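PDB 1VYF: 14 kDa fatty acid-binding protein from Schistosoma mansoni, which binds long-chain fatty acids such as oleic and arachidonic acid inside a beta-barrel and may take part in their transport. Local coordinates for residues L7-L12 / T41-M46; K11-H16 / N130-S135; G48-M53 / S63-F68; N103-V108 / V120-V125. All blocks are in the same frame, centred on the assembly; numbering follows the deposited sequence.

Contact 1. Residues L7-L12 / T41-M46; sequences LGKWKL and TVTFTM
Trp10 and Phe44 meet nearly at right angles: the indole CD1 comes to the rim of the phenyl ring, 3.9 Å from Phe44 CD1 and close to the phenyl plane, with the five-membered ring and the phenyl ring turned 79° apart. With Trp10 CG anti to the carbonyl carbon (chi1 -61°), Val42 O lies at the indole edge, 3.6 Å from Trp10 CD1. The NE1 hydrogen goes to Phe6 O, which would restrain the rotation of the indole. In this ten-stranded fatty-acid-binding barrel, strands 8-16 and 41-47 are antiparallel neighbours, and Val42, on the same inner face as the two rings, touches Tyr131 of the oleate site. Backbone bonds pair Gly8 with Phe44 and Trp10 with Val42; both bonds of the Trp10-Val42 pair are 2.8 Å, the one from Trp10 N to Val42 O bent to 130°. The other face is the outward one. There Lys9 and Thr43 run side by side, the lysine methylenes lying along the threonine hydroxyl with Lys9 CG 3.3 Å from Thr43 OG1. At the end near the amino terminus of the first strand, the Leu7 branch CD2 crosses over Met46 and rests 3.8 Å from Met46 CB.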
loop_
_atom_site.group_PDB
_atom_site.type_symbol
_atom_site.label_atom_id
_atom_site.label_comp_id
_atom_site.label_asym_id
_atom_site.label_seq_id
_atom_site.Cartn_x
_atom_site.Cartn_y
_atom_site.Cartn_z
ATOM N N LEU A 7 -7.513 8.969 7.804
ATOM C CA LEU A 7 -8.673 8.227 8.289
ATOM C C LEU A 7 -9.844 8.314 7.360
ATOM O O LEU A 7 -10.192 9.373 6.896
ATOM C CB LEU A 7 -9.089 8.735 9.671
ATOM C CG LEU A 7 -7.998 8.719 10.736
ATOM C CD1 LEU A 7 -8.601 9.228 12.048
ATOM C CD2 LEU A 7 -7.438 7.357 10.914
ATOM N N GLY A 8 -10.471 7.173 7.112
ATOM C CA GLY A 8 -11.580 7.086 6.194
ATOM C C GLY A 8 -11.271 6.143 5.034
ATOM O O GLY A 8 -10.406 5.266 5.135
ATOM N N LYS A 9 -11.965 6.342 3.928
ATOM C CA LYS A 9 -11.875 5.450 2.784
ATOM C C LYS A 9 -11.358 6.155 1.551
ATOM O O LYS A 9 -11.628 7.350 1.342
ATOM C CB LYS A 9 -13.252 4.899 2.438
ATOM C CG LYS A 9 -13.841 3.984 3.449
ATOM C CD LYS A 9 -14.962 3.125 2.777
ATOM C CE LYS A 9 -15.452 2.066 3.713
ATOM N NZ LYS A 9 -16.852 2.388 4.034
ATOM N N TRP A 10 -10.693 5.378 0.692
ATOM C CA TRP A 10 -9.968 5.896 -0.469
ATOM C C TRP A 10 -10.174 4.926 -1.622
ATOM O O TRP A 10 -10.208 3.745 -1.385
ATOM C CB TRP A 10 -8.453 5.994 -0.155
ATOM C CG TRP A 10 -8.140 6.912 0.971
ATOM C CD1 TRP A 10 -8.097 6.594 2.309
ATOM C CD2 TRP A 10 -7.810 8.299 0.884
ATOM N NE1 TRP A 10 -7.780 7.708 3.043
ATOM C CE2 TRP A 10 -7.616 8.771 2.197
ATOM C CE3 TRP A 10 -7.656 9.200 -0.178
ATOM C CZ2 TRP A 10 -7.267 10.101 2.474
ATOM C CZ3 TRP A 10 -7.297 10.499 0.097
ATOM C CH2 TRP A 10 -7.116 10.941 1.413
ATOM N N LYS A 11 -10.364 5.418 -2.846
ATOM C CA LYS A 11 -10.510 4.536 -3.990
ATOM C C LYS A 11 -9.467 4.915 -5.040
ATOM O O LYS A 11 -9.250 6.091 -5.339
ATOM C CB LYS A 11 -11.942 4.569 -4.558
ATOM C CG LYS A 11 -12.183 3.577 -5.713
ATOM C CD LYS A 11 -13.619 3.673 -6.266
ATOM C CE LYS A 11 -13.997 2.449 -7.080
ATOM N NZ LYS A 11 -15.472 2.192 -6.999
ATOM N N LEU A 12 -8.798 3.899 -5.571
ATOM C CA LEU A 12 -7.815 4.082 -6.636
ATOM C C LEU A 12 -8.441 4.785 -7.812
ATOM O O LEU A 12 -9.452 4.285 -8.315
ATOM C CB LEU A 12 -7.280 2.741 -7.160
ATOM C CG LEU A 12 -6.155 2.890 -8.206
ATOM C CD1 LEU A 12 -4.848 3.326 -7.537
ATOM C CD2 LEU A 12 -5.974 1.579 -8.899
ATOM N N THR A 41 -10.574 -0.251 -3.000
ATOM C CA THR A 41 -10.875 0.712 -1.964
ATOM C C THR A 41 -10.083 0.401 -0.690
ATOM O O THR A 41 -9.997 -0.731 -0.267
ATOM C CB THR A 41 -12.368 0.676 -1.709
ATOM O OG1 THR A 41 -13.028 1.263 -2.830
ATOM C CG2 THR A 41 -12.784 1.578 -0.529
ATOM N N VAL A 42 -9.474 1.425 -0.103
ATOM C CA VAL A 42 -8.598 1.286 1.060
ATOM C C VAL A 42 -9.187 2.118 2.220
ATOM O O VAL A 42 -9.557 3.261 2.063
ATOM C CB VAL A 42 -7.150 1.685 0.736
ATOM C CG1 VAL A 42 -6.248 1.569 1.949
ATOM C CG2 VAL A 42 -6.585 0.801 -0.373
ATOM N N THR A 43 -9.319 1.496 3.374
ATOM C CA THR A 43 -9.864 2.140 4.557
ATOM C C THR A 43 -8.781 2.183 5.629
ATOM O O THR A 43 -8.176 1.172 5.941
ATOM C CB THR A 43 -11.093 1.357 5.070
ATOM O OG1 THR A 43 -12.104 1.277 4.052
ATOM C CG2 THR A 43 -11.786 2.064 6.242
ATOM N N PHE A 44 -8.571 3.337 6.247
ATOM C CA PHE A 44 -7.647 3.443 7.387
ATOM C C PHE A 44 -8.440 3.764 8.661
ATOM O O PHE A 44 -9.300 4.625 8.650
ATOM C CB PHE A 44 -6.627 4.573 7.199
ATOM C CG PHE A 44 -5.615 4.315 6.103
ATOM C CD1 PHE A 44 -5.865 4.699 4.810
ATOM C CD2 PHE A 44 -4.407 3.698 6.388
ATOM C CE1 PHE A 44 -4.919 4.442 3.786
ATOM C CE2 PHE A 44 -3.460 3.438 5.364
ATOM C CZ PHE A 44 -3.723 3.825 4.079
ATOM N N THR A 45 -8.125 3.074 9.742
ATOM C CA THR A 45 -8.582 3.480 11.084
ATOM C C THR A 45 -7.365 3.501 11.987
ATOM O O THR A 45 -6.367 2.838 11.719
ATOM C CB THR A 45 -9.663 2.524 11.637
ATOM O OG1 THR A 45 -9.099 1.235 11.892
ATOM C CG2 THR A 45 -10.697 2.241 10.618
ATOM N N MET A 46 -7.427 4.306 13.043
ATOM C CA MET A 46 -6.326 4.425 14.002
ATOM C C MET A 46 -6.933 4.179 15.385
ATOM O O MET A 46 -7.804 4.936 15.825
ATOM C CB MET A 46 -5.662 5.813 13.910
ATOM C CG MET A 46 -4.443 6.007 14.816
ATOM S SD MET A 46 -2.943 5.150 14.309
ATOM C CE MET A 46 -1.841 6.476 14.022
#

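Contact 2. Residues K11-H16 / N130-S135. With OLA (oleic acid), chain B.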
loop_
_atom_site.group_PDB
_atom_site.type_symbol
_atom_site.label_atom_id
_atom_site.label_comp_id
_atom_site.label_asym_id
_atom_site.label_seq_id
_atom_site.Cartn_x
_atom_site.Cartn_y
_atom_site.Cartn_z
ATOM N N LYS A 11 -10.364 5.418 -2.846
ATOM C CA LYS A 11 -10.510 4.536 -3.990
ATOM C C LYS A 11 -9.467 4.915 -5.040
ATOM O O LYS A 11 -9.250 6.091 -5.339
ATOM C CB LYS A 11 -11.942 4.569 -4.558
ATOM C CG LYS A 11 -12.183 3.577 -5.713
ATOM C CD LYS A 11 -13.619 3.673 -6.266
ATOM C CE LYS A 11 -13.997 2.449 -7.080
ATOM N NZ LYS A 11 -15.472 2.192 -6.999
ATOM N N LEU A 12 -8.798 3.899 -5.571
ATOM C CA LEU A 12 -7.815 4.082 -6.636
ATOM C C LEU A 12 -8.441 4.785 -7.812
ATOM O O LEU A 12 -9.452 4.285 -8.315
ATOM C CB LEU A 12 -7.280 2.741 -7.160
ATOM C CG LEU A 12 -6.155 2.890 -8.206
ATOM C CD1 LEU A 12 -4.848 3.326 -7.537
ATOM C CD2 LEU A 12 -5.974 1.579 -8.899
ATOM N N SER A 13 -7.822 5.894 -8.225
ATOM C CA SER A 13 -8.237 6.703 -9.404
ATOM C C SER A 13 -7.327 6.615 -10.597
ATOM O O SER A 13 -7.815 6.632 -11.743
ATOM C CB SER A 13 -8.452 8.179 -9.027
ATOM O OG SER A 13 -7.292 8.824 -8.516
ATOM N N GLU A 14 -6.012 6.516 -10.361
ATOM C CA GLU A 14 -5.030 6.421 -11.435
ATOM C C GLU A 14 -3.802 5.628 -11.039
ATOM O O GLU A 14 -3.337 5.720 -9.891
ATOM C CB GLU A 14 -4.484 7.778 -11.855
ATOM C CG GLU A 14 -5.431 8.932 -11.915
ATOM C CD GLU A 14 -4.635 10.200 -12.065
ATOM O OE1 GLU A 14 -4.200 10.777 -11.039
ATOM O OE2 GLU A 14 -4.365 10.548 -13.229
ATOM N N SER A 15 -3.229 4.948 -12.024
ATOM C CA SER A 15 -2.038 4.157 -11.822
ATOM C C SER A 15 -1.047 4.419 -12.968
ATOM O O SER A 15 -1.423 4.349 -14.135
ATOM C CB SER A 15 -2.417 2.694 -11.799
ATOM O OG SER A 15 -1.322 1.927 -11.404
ATOM N N HIS A 16 0.200 4.683 -12.635
ATOM C CA HIS A 16 1.264 4.954 -13.600
ATOM C C HIS A 16 2.473 4.059 -13.382
ATOM O O HIS A 16 3.053 4.016 -12.296
ATOM C CB HIS A 16 1.708 6.430 -13.462
ATOM C CG HIS A 16 2.905 6.803 -14.294
ATOM N ND1 HIS A 16 2.800 7.249 -15.597
ATOM C CD2 HIS A 16 4.228 6.814 -14.002
ATOM C CE1 HIS A 16 4.005 7.517 -16.068
ATOM N NE2 HIS A 16 4.891 7.240 -15.130
ATOM N N ASN A 130 -2.529 7.055 -7.512
ATOM C CA ASN A 130 -3.308 8.093 -6.838
ATOM C C ASN A 130 -4.660 7.533 -6.406
ATOM O O ASN A 130 -5.352 6.875 -7.185
ATOM C CB ASN A 130 -3.543 9.293 -7.780
ATOM C CG ASN A 130 -2.335 10.210 -7.875
ATOM O OD1 ASN A 130 -1.493 10.279 -6.954
ATOM N ND2 ASN A 130 -2.190 10.854 -9.022
ATOM N N TYR A 131 -5.035 7.813 -5.167
ATOM C CA TYR A 131 -6.329 7.449 -4.605
ATOM C C TYR A 131 -7.079 8.736 -4.262
ATOM O O TYR A 131 -6.474 9.700 -3.834
ATOM C CB TYR A 131 -6.141 6.662 -3.298
ATOM C CG TYR A 131 -5.586 5.278 -3.460
ATOM C CD1 TYR A 131 -4.227 5.080 -3.795
ATOM C CD2 TYR A 131 -6.408 4.146 -3.300
ATOM C CE1 TYR A 131 -3.694 3.796 -3.907
ATOM C CE2 TYR A 131 -5.884 2.843 -3.447
ATOM C CZ TYR A 131 -4.548 2.679 -3.757
ATOM O OH TYR A 131 -4.092 1.396 -3.871
ATOM N N LYS A 132 -8.391 8.745 -4.498
ATOM C CA LYS A 132 -9.276 9.832 -4.103
ATOM C C LYS A 132 -9.998 9.452 -2.844
ATOM O O LYS A 132 -10.415 8.302 -2.651
ATOM C CB LYS A 132 -10.304 10.150 -5.208
ATOM C CG LYS A 132 -9.657 10.423 -6.553
ATOM C CD LYS A 132 -10.595 11.160 -7.549
ATOM C CE LYS A 132 -11.646 10.249 -8.145
ATOM N NZ LYS A 132 -13.015 10.895 -8.175
ATOM N N ARG A 133 -10.181 10.432 -1.980
ATOM C CA ARG A 133 -10.893 10.235 -0.714
ATOM C C ARG A 133 -12.390 10.068 -1.045
ATOM O O ARG A 133 -12.944 10.841 -1.806
ATOM C CB ARG A 133 -10.661 11.461 0.187
ATOM C CG ARG A 133 -11.392 11.456 1.502
ATOM C CD ARG A 133 -11.346 12.814 2.200
ATOM N NE ARG A 133 -9.995 13.313 2.438
ATOM C CZ ARG A 133 -9.227 12.968 3.475
ATOM N NH1 ARG A 133 -9.645 12.063 4.354
ATOM N NH2 ARG A 133 -8.014 13.505 3.629
ATOM N N LEU A 134 -13.026 9.067 -0.473
ATOM C CA LEU A 134 -14.444 8.857 -0.670
ATOM C C LEU A 134 -15.324 9.638 0.322
ATOM O O LEU A 134 -14.941 9.938 1.465
ATOM C CB LEU A 134 -14.802 7.374 -0.607
ATOM C CG LEU A 134 -14.308 6.503 -1.753
ATOM C CD1 LEU A 134 -14.604 5.068 -1.447
ATOM C CD2 LEU A 134 -14.938 6.854 -3.103
ATOM N N SER A 135 -16.515 9.935 -0.183
ATOM C CA SER A 135 -17.589 10.683 0.473
ATOM C C SER A 135 -17.254 12.124 0.794
ATOM O O SER A 135 -17.656 13.008 0.023
ATOM C CB SER A 135 -18.143 9.918 1.664
ATOM O OG SER A 135 -18.963 8.889 1.140
HETATM C C1 OLA B . -0.978 0.299 -3.426
HETATM O O1 OLA B . -1.383 0.452 -2.284
HETATM O O2 OLA B . -1.699 0.888 -4.369
HETATM C C2 OLA B . 0.294 -0.435 -3.850
HETATM C C3 OLA B . 0.783 -1.635 -3.021
HETATM C C4 OLA B . 1.127 -2.874 -3.892
HETATM C C5 OLA B . 2.570 -3.393 -3.823
HETATM C C6 OLA B . 2.973 -4.230 -5.045
HETATM C C7 OLA B . 2.616 -5.708 -4.970
HETATM C C8 OLA B . 1.225 -6.021 -5.514
HETATM C C9 OLA B . 1.259 -7.041 -6.628
HETATM C C10 OLA B . 0.171 -7.388 -7.332
HETATM C C11 OLA B . -1.206 -6.796 -7.109
HETATM C C12 OLA B . -2.301 -7.864 -7.119
HETATM C C13 OLA B . -3.717 -7.277 -7.222
HETATM C C14 OLA B . -4.210 -6.566 -5.956
HETATM C C15 OLA B . -3.974 -5.051 -5.979
HETATM C C16 OLA B . -4.037 -4.447 -4.571
HETATM C C17 OLA B . -2.763 -3.687 -4.188
HETATM C C18 OLA B . -2.887 -2.239 -4.592
#
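Asn130 O receives two backbone donors from consecutive residues, Ser13 N at 2.9 Å and Glu14 N at 3.3 Å. The first lies in the carbonyl plane and the second is tilted from it. Ser13 OG also sits near this oxygen, though where its proton goes is not settled. The return bond from Asn130 N to Glu14 O completes the pairing, and ahead of the irregularity Lys11 and Lys132 exchange N-H and C=O in both directions. On the outer face the amide and carboxylate of Asn130 and Glu14 lie side by side, their planes 31° apart. Asn130 ND2 donates to Glu14 OE1 at 2.8 Å in a nearly straight bond (175°), in the plane of its own amide but arriving on the anti side of the carboxylate and out of its plane. Beside them the aliphatic part of Lys132 covers Ser13, with CG 3.5 Å from Ser13 OG.

On the inner face Leu12 CD1 lies over the Tyr131 ring, 4.0 Å from its centroid, in a CH-pi contact. Tyr131 CG lies anti to its carbonyl carbon (chi1 -70°), and the ring runs into the barrel interior, where Tyr131 OH gives a very short hydrogen bond of 2.5 Å to oleate O2, which meets the ring at its edge. Arg109 and Arg129 also bond the oleate, so its head is gripped by a hydroxyl and two guanidinium groups.

Two successive residues facing one define a classic beta bulge, here in the pairing of first and last strands that closes the fatty-acid-binding barrel beside its carboxylate site.

Contact 3. Residues G48-M53 / S63-F68; sequences GDKMTM and SCTFKF
Strands 50-53 and 63-66 run antiparallel at 167°, with Met51-Phe66 and Met53-Cys64 as hydrogen-bonded pairs and Thr52-Thr65 as the non-hydrogen-bonded pair between them. On the inner face Met51 and Phe66 lie side by side: Met51 CB and CG pack on the CE2-CZ side of the phenyl ring, CB 3.7 Å from Phe66 CE2, while the carbonyl oxygen of Met51 stands over one ring face. Phe66 takes the less common first torsion (chi1 51°), its CG between the backbone N and the carbonyl carbon, which folds the ring back across the neighbouring strand. Met51 SD then makes oblique Met-aromatic contacts with both Phe66 and Phe68, 4.8 Å from the Phe66 centroid. On the outer face the hydroxyls meet, Thr52 OG1 and Thr65 OG1 being hydrogen-bonded at 2.6 Å. Lys50 NZ and Lys67 NZ come within 4.5 Å of each other, a like-charge approach that may be slightly unfavourable, though Glu70 offers Lys67 a long, weak ion pair. Where the strands part, a water donates to Asp49 O at 2.5 Å and accepts from Phe68 N. The arrangement is that of a beta hairpin in the barrel wall, apolar within and polar without, whose Met53 side chain lies about 5 Å from the bound oleate (nearest atoms).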
loop_
_atom_site.group_PDB
_atom_site.type_symbol
_atom_site.label_atom_id
_atom_site.label_comp_id
_atom_site.label_asym_id
_atom_site.label_seq_id
_atom_site.Cartn_x
_atom_site.Cartn_y
_atom_site.Cartn_z
ATOM N N GLY A 48 -5.470 3.374 18.932
ATOM C CA GLY A 48 -4.458 3.285 19.967
ATOM C C GLY A 48 -3.080 3.542 19.406
ATOM O O GLY A 48 -2.875 4.521 18.681
ATOM N N ASP A 49 -2.149 2.658 19.745
ATOM C CA ASP A 49 -0.809 2.658 19.167
ATOM C C ASP A 49 -0.821 2.020 17.769
ATOM O O ASP A 49 0.225 1.864 17.150
ATOM C CB ASP A 49 0.152 1.849 20.052
ATOM C CG ASP A 49 0.368 2.467 21.410
ATOM O OD1 ASP A 49 -0.627 2.683 22.137
ATOM O OD2 ASP A 49 1.510 2.751 21.841
ATOM N N LYS A 50 -2.000 1.637 17.285
ATOM C CA LYS A 50 -2.111 0.767 16.113
ATOM C C LYS A 50 -2.910 1.413 15.001
ATOM O O LYS A 50 -3.966 1.969 15.251
ATOM C CB LYS A 50 -2.805 -0.545 16.502
ATOM C CG LYS A 50 -2.097 -1.320 17.635
ATOM C CD LYS A 50 -1.902 -2.803 17.298
ATOM C CE LYS A 50 -0.523 -3.063 16.646
ATOM N NZ LYS A 50 -0.290 -4.491 16.210
ATOM N N MET A 51 -2.411 1.305 13.768
ATOM C CA MET A 51 -3.166 1.644 12.571
ATOM C C MET A 51 -3.569 0.365 11.848
ATOM O O MET A 51 -2.798 -0.594 11.813
ATOM C CB MET A 51 -2.290 2.463 11.636
ATOM C CG MET A 51 -2.966 2.862 10.347
ATOM S SD MET A 51 -1.964 4.096 9.441
ATOM C CE MET A 51 -2.935 5.478 9.601
ATOM N N THR A 52 -4.758 0.378 11.260
ATOM C CA THR A 52 -5.247 -0.710 10.425
ATOM C C THR A 52 -5.616 -0.220 9.030
ATOM O O THR A 52 -6.379 0.728 8.875
ATOM C CB THR A 52 -6.446 -1.426 11.110
ATOM O OG1 THR A 52 -5.990 -2.064 12.313
ATOM C CG2 THR A 52 -6.940 -2.594 10.258
ATOM N N MET A 53 -5.058 -0.886 8.018
ATOM C CA MET A 53 -5.403 -0.620 6.632
ATOM C C MET A 53 -6.170 -1.802 6.031
ATOM O O MET A 53 -5.672 -2.891 5.986
ATOM C CB MET A 53 -4.110 -0.380 5.848
ATOM C CG MET A 53 -4.341 0.024 4.401
ATOM S SD MET A 53 -2.736 0.359 3.543
ATOM C CE MET A 53 -2.545 -1.155 2.674
ATOM N N SER A 63 -6.501 -7.216 5.167
ATOM C CA SER A 63 -6.293 -6.239 6.231
ATOM C C SER A 63 -4.912 -6.412 6.881
ATOM O O SER A 63 -4.436 -7.531 7.005
ATOM C CB SER A 63 -7.376 -6.435 7.300
ATOM O OG SER A 63 -7.053 -5.679 8.431
ATOM N N CYS A 64 -4.276 -5.312 7.302
ATOM C CA CYS A 64 -3.068 -5.379 8.143
ATOM C C CYS A 64 -3.164 -4.363 9.283
ATOM O O CYS A 64 -3.764 -3.309 9.136
ATOM C CB CYS A 64 -1.759 -5.181 7.332
ATOM S SG CYS A 64 -1.596 -3.505 6.710
ATOM N N THR A 65 -2.607 -4.725 10.434
ATOM C CA THR A 65 -2.625 -3.879 11.628
ATOM C C THR A 65 -1.175 -3.785 12.111
ATOM O O THR A 65 -0.450 -4.787 12.105
ATOM C CB THR A 65 -3.570 -4.456 12.716
ATOM O OG1 THR A 65 -4.935 -4.481 12.233
ATOM C CG2 THR A 65 -3.644 -3.546 13.941
ATOM N N PHE A 66 -0.733 -2.584 12.486
ATOM C CA PHE A 66 0.674 -2.368 12.834
ATOM C C PHE A 66 0.891 -1.205 13.795
ATOM O O PHE A 66 0.111 -0.256 13.856
ATOM C CB PHE A 66 1.513 -2.134 11.566
ATOM C CG PHE A 66 0.951 -1.077 10.643
ATOM C CD1 PHE A 66 0.057 -1.423 9.642
ATOM C CD2 PHE A 66 1.287 0.253 10.799
ATOM C CE1 PHE A 66 -0.484 -0.458 8.806
ATOM C CE2 PHE A 66 0.756 1.229 9.946
ATOM C CZ PHE A 66 -0.124 0.861 8.953
ATOM N N LYS A 67 1.974 -1.326 14.557
ATOM C CA LYS A 67 2.578 -0.215 15.280
ATOM C C LYS A 67 3.700 0.351 14.419
ATOM O O LYS A 67 4.410 -0.405 13.756
ATOM C CB LYS A 67 3.177 -0.754 16.577
ATOM C CG LYS A 67 3.671 0.291 17.530
ATOM C CD LYS A 67 3.830 -0.323 18.946
ATOM C CE LYS A 67 2.484 -0.828 19.478
ATOM N NZ LYS A 67 2.245 -2.279 19.186
ATOM N N PHE A 68 3.852 1.670 14.402
ATOM C CA PHE A 68 4.927 2.300 13.632
ATOM C C PHE A 68 6.304 1.891 14.187
ATOM O O PHE A 68 6.479 1.887 15.394
ATOM C CB PHE A 68 4.769 3.833 13.625
ATOM C CG PHE A 68 3.503 4.320 12.978
ATOM C CD1 PHE A 68 3.216 4.010 11.653
ATOM C CD2 PHE A 68 2.596 5.093 13.684
ATOM C CE1 PHE A 68 2.064 4.452 11.064
ATOM C CE2 PHE A 68 1.434 5.529 13.094
ATOM C CZ PHE A 68 1.166 5.205 11.777
HETATM O O HOH W 1 2.212 3.144 16.402
#

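Contact 4. Residues N103-V108 / V120-V125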
loop_
_atom_site.group_PDB
_atom_site.type_symbol
_atom_site.label_atom_id
_atom_site.label_comp_id
_atom_site.label_asym_id
_atom_site.label_seq_id
_atom_site.Cartn_x
_atom_site.Cartn_y
_atom_site.Cartn_z
ATOM N N ASN A 103 13.445 -9.468 -3.302
ATOM C CA ASN A 103 13.342 -8.012 -3.465
ATOM C C ASN A 103 12.816 -7.273 -2.246
ATOM O O ASN A 103 12.250 -7.857 -1.334
ATOM C CB ASN A 103 12.398 -7.674 -4.601
ATOM C CG ASN A 103 13.031 -7.821 -5.970
ATOM O OD1 ASN A 103 14.011 -7.151 -6.284
ATOM N ND2 ASN A 103 12.460 -8.670 -6.792
ATOM N N THR A 104 13.011 -5.963 -2.260
ATOM C CA THR A 104 12.475 -5.073 -1.257
ATOM C C THR A 104 11.602 -4.038 -1.958
ATOM O O THR A 104 12.022 -3.474 -2.962
ATOM C CB THR A 104 13.631 -4.440 -0.489
ATOM O OG1 THR A 104 14.180 -5.442 0.400
ATOM C CG2 THR A 104 13.159 -3.305 0.446
ATOM N N THR A 105 10.389 -3.858 -1.441
ATOM C CA THR A 105 9.413 -2.865 -1.947
ATOM C C THR A 105 9.243 -1.761 -0.919
ATOM O O THR A 105 8.988 -2.035 0.242
ATOM C CB THR A 105 8.069 -3.527 -2.183
ATOM O OG1 THR A 105 8.228 -4.671 -3.024
ATOM C CG2 THR A 105 7.079 -2.535 -2.937
ATOM N N VAL A 106 9.403 -0.513 -1.346
ATOM C CA VAL A 106 9.180 0.629 -0.494
ATOM C C VAL A 106 7.892 1.309 -0.990
ATOM O O VAL A 106 7.760 1.613 -2.192
ATOM C CB VAL A 106 10.322 1.586 -0.495
ATOM C CG1 VAL A 106 10.046 2.722 0.435
ATOM C CG2 VAL A 106 11.623 0.863 -0.093
ATOM N N ILE A 107 6.932 1.458 -0.087
ATOM C CA ILE A 107 5.632 2.094 -0.423
ATOM C C ILE A 107 5.416 3.331 0.426
ATOM O O ILE A 107 5.202 3.266 1.642
ATOM C CB ILE A 107 4.465 1.100 -0.235
ATOM C CG1 ILE A 107 4.759 -0.220 -0.934
ATOM C CG2 ILE A 107 3.154 1.732 -0.772
ATOM C CD1 ILE A 107 4.031 -1.393 -0.350
ATOM N N VAL A 108 5.492 4.491 -0.197
ATOM C CA VAL A 108 5.275 5.746 0.479
ATOM C C VAL A 108 3.811 6.147 0.180
ATOM O O VAL A 108 3.350 6.019 -0.947
ATOM C CB VAL A 108 6.303 6.822 -0.003
ATOM C CG1 VAL A 108 6.125 8.117 0.705
ATOM C CG2 VAL A 108 7.734 6.319 0.134
ATOM N N VAL A 120 5.457 3.526 -5.247
ATOM C CA VAL A 120 5.951 2.156 -5.011
ATOM C C VAL A 120 7.279 1.991 -5.738
ATOM O O VAL A 120 7.347 2.137 -6.952
ATOM C CB VAL A 120 4.957 1.128 -5.523
ATOM C CG1 VAL A 120 5.440 -0.328 -5.243
ATOM C CG2 VAL A 120 3.575 1.382 -4.917
ATOM N N THR A 121 8.347 1.653 -5.012
ATOM C CA THR A 121 9.674 1.559 -5.628
ATOM C C THR A 121 10.293 0.204 -5.311
ATOM O O THR A 121 10.191 -0.252 -4.192
ATOM C CB THR A 121 10.603 2.693 -5.121
ATOM O OG1 THR A 121 10.692 2.701 -3.680
ATOM C CG2 THR A 121 9.997 3.987 -5.369
ATOM N N VAL A 122 10.835 -0.456 -6.332
ATOM C CA VAL A 122 11.553 -1.729 -6.194
ATOM C C VAL A 122 12.869 -1.503 -6.971
ATOM O O VAL A 122 12.860 -1.490 -8.195
ATOM C CB VAL A 122 10.766 -2.888 -6.807
ATOM C CG1 VAL A 122 11.532 -4.206 -6.636
ATOM C CG2 VAL A 122 9.323 -2.989 -6.187
ATOM N N GLY A 123 13.958 -1.266 -6.254
ATOM C CA GLY A 123 15.238 -0.947 -6.865
ATOM C C GLY A 123 15.165 0.381 -7.589
ATOM O O GLY A 123 14.850 1.397 -6.967
ATOM N N ASP A 124 15.382 0.347 -8.910
ATOM C CA ASP A 124 15.401 1.557 -9.751
ATOM C C ASP A 124 14.048 1.801 -10.449
ATOM O O ASP A 124 13.905 2.798 -11.131
ATOM C CB ASP A 124 16.571 1.540 -10.789
ATOM C CG ASP A 124 16.449 0.432 -11.851
ATOM O OD1 ASP A 124 17.499 -0.029 -12.364
ATOM O OD2 ASP A 124 15.368 -0.035 -12.264
ATOM N N VAL A 125 13.060 0.926 -10.250
ATOM C CA VAL A 125 11.726 1.075 -10.885
ATOM C C VAL A 125 10.720 1.730 -9.903
ATOM O O VAL A 125 10.665 1.383 -8.701
ATOM C CB VAL A 125 11.202 -0.299 -11.341
ATOM C CG1 VAL A 125 9.938 -0.197 -12.101
ATOM C CG2 VAL A 125 12.266 -1.030 -12.191
HETATM O O HOH W 2 13.868 -1.449 -3.116
#
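Strands 104-112 and 115-122 form a beta hairpin of the barrel wall, and the segments 103-108 and 120-125 join its ends remote from the connecting turn. Val106 and Thr121 make the hydrogen-bonded pair: Val106 N reaches Thr121 O at 3.0 Å and almost straight, and Thr121 N returns the bond to Val106 O. On that outer face Thr121 OG1 lies 3.4 Å from Val106 CB; its first torsion (chi1 55°) turns the hydroxyl back toward the opposite strand, where any bond to Val106 O is weak.

Methyl groups make up most of the inner face. Val120 is flanked along the partner strand, its CG1 touching Thr105 CG2 at 3.6 Å and its CG2 lying beside Ile107 CG2 at 4.2 Å. Val122 crosses Thr105 obliquely, CG2 being 3.7 Å from Thr105 OG1, while its CG1 meets the Asn103 amide. Val120 also touches the oleate, and Leu25 packs against Asn103, Thr105 and Val122.

A type II' turn runs from Val122 to Val125, and a water spans the widening gap, donating to Thr104 O at 2.7 Å and accepting from Gly123 N. Direct bonds thus give way to a water-mediated one as the strands diverge, while on the methyl-rich inner side Val120 gives the ligand an apolar contact.

All four contacts are antiparallel pairings in one continuous barrel sheet. Contacts 1 and 2 share Lys11 and Leu12 on strand 8-16, which has strand 41-47 as one neighbour and strand 125-133 as the other; contact 3 continues from contact 1 through a backbone hydrogen bond between Thr45 and Thr52. Contact 4 lies across the chain's centre from contact 1, with centres about 22 Å apart. Contact 3 is the most superficial, whereas the other three are partly buried. Their inner chemistry also differs: crossed aromatic rings in contact 1, a hydroxyl on the ligand's carboxylate in contact 2, sulfur and phenyl groups in contact 3, and small aliphatic branches beside the ligand in contact 4.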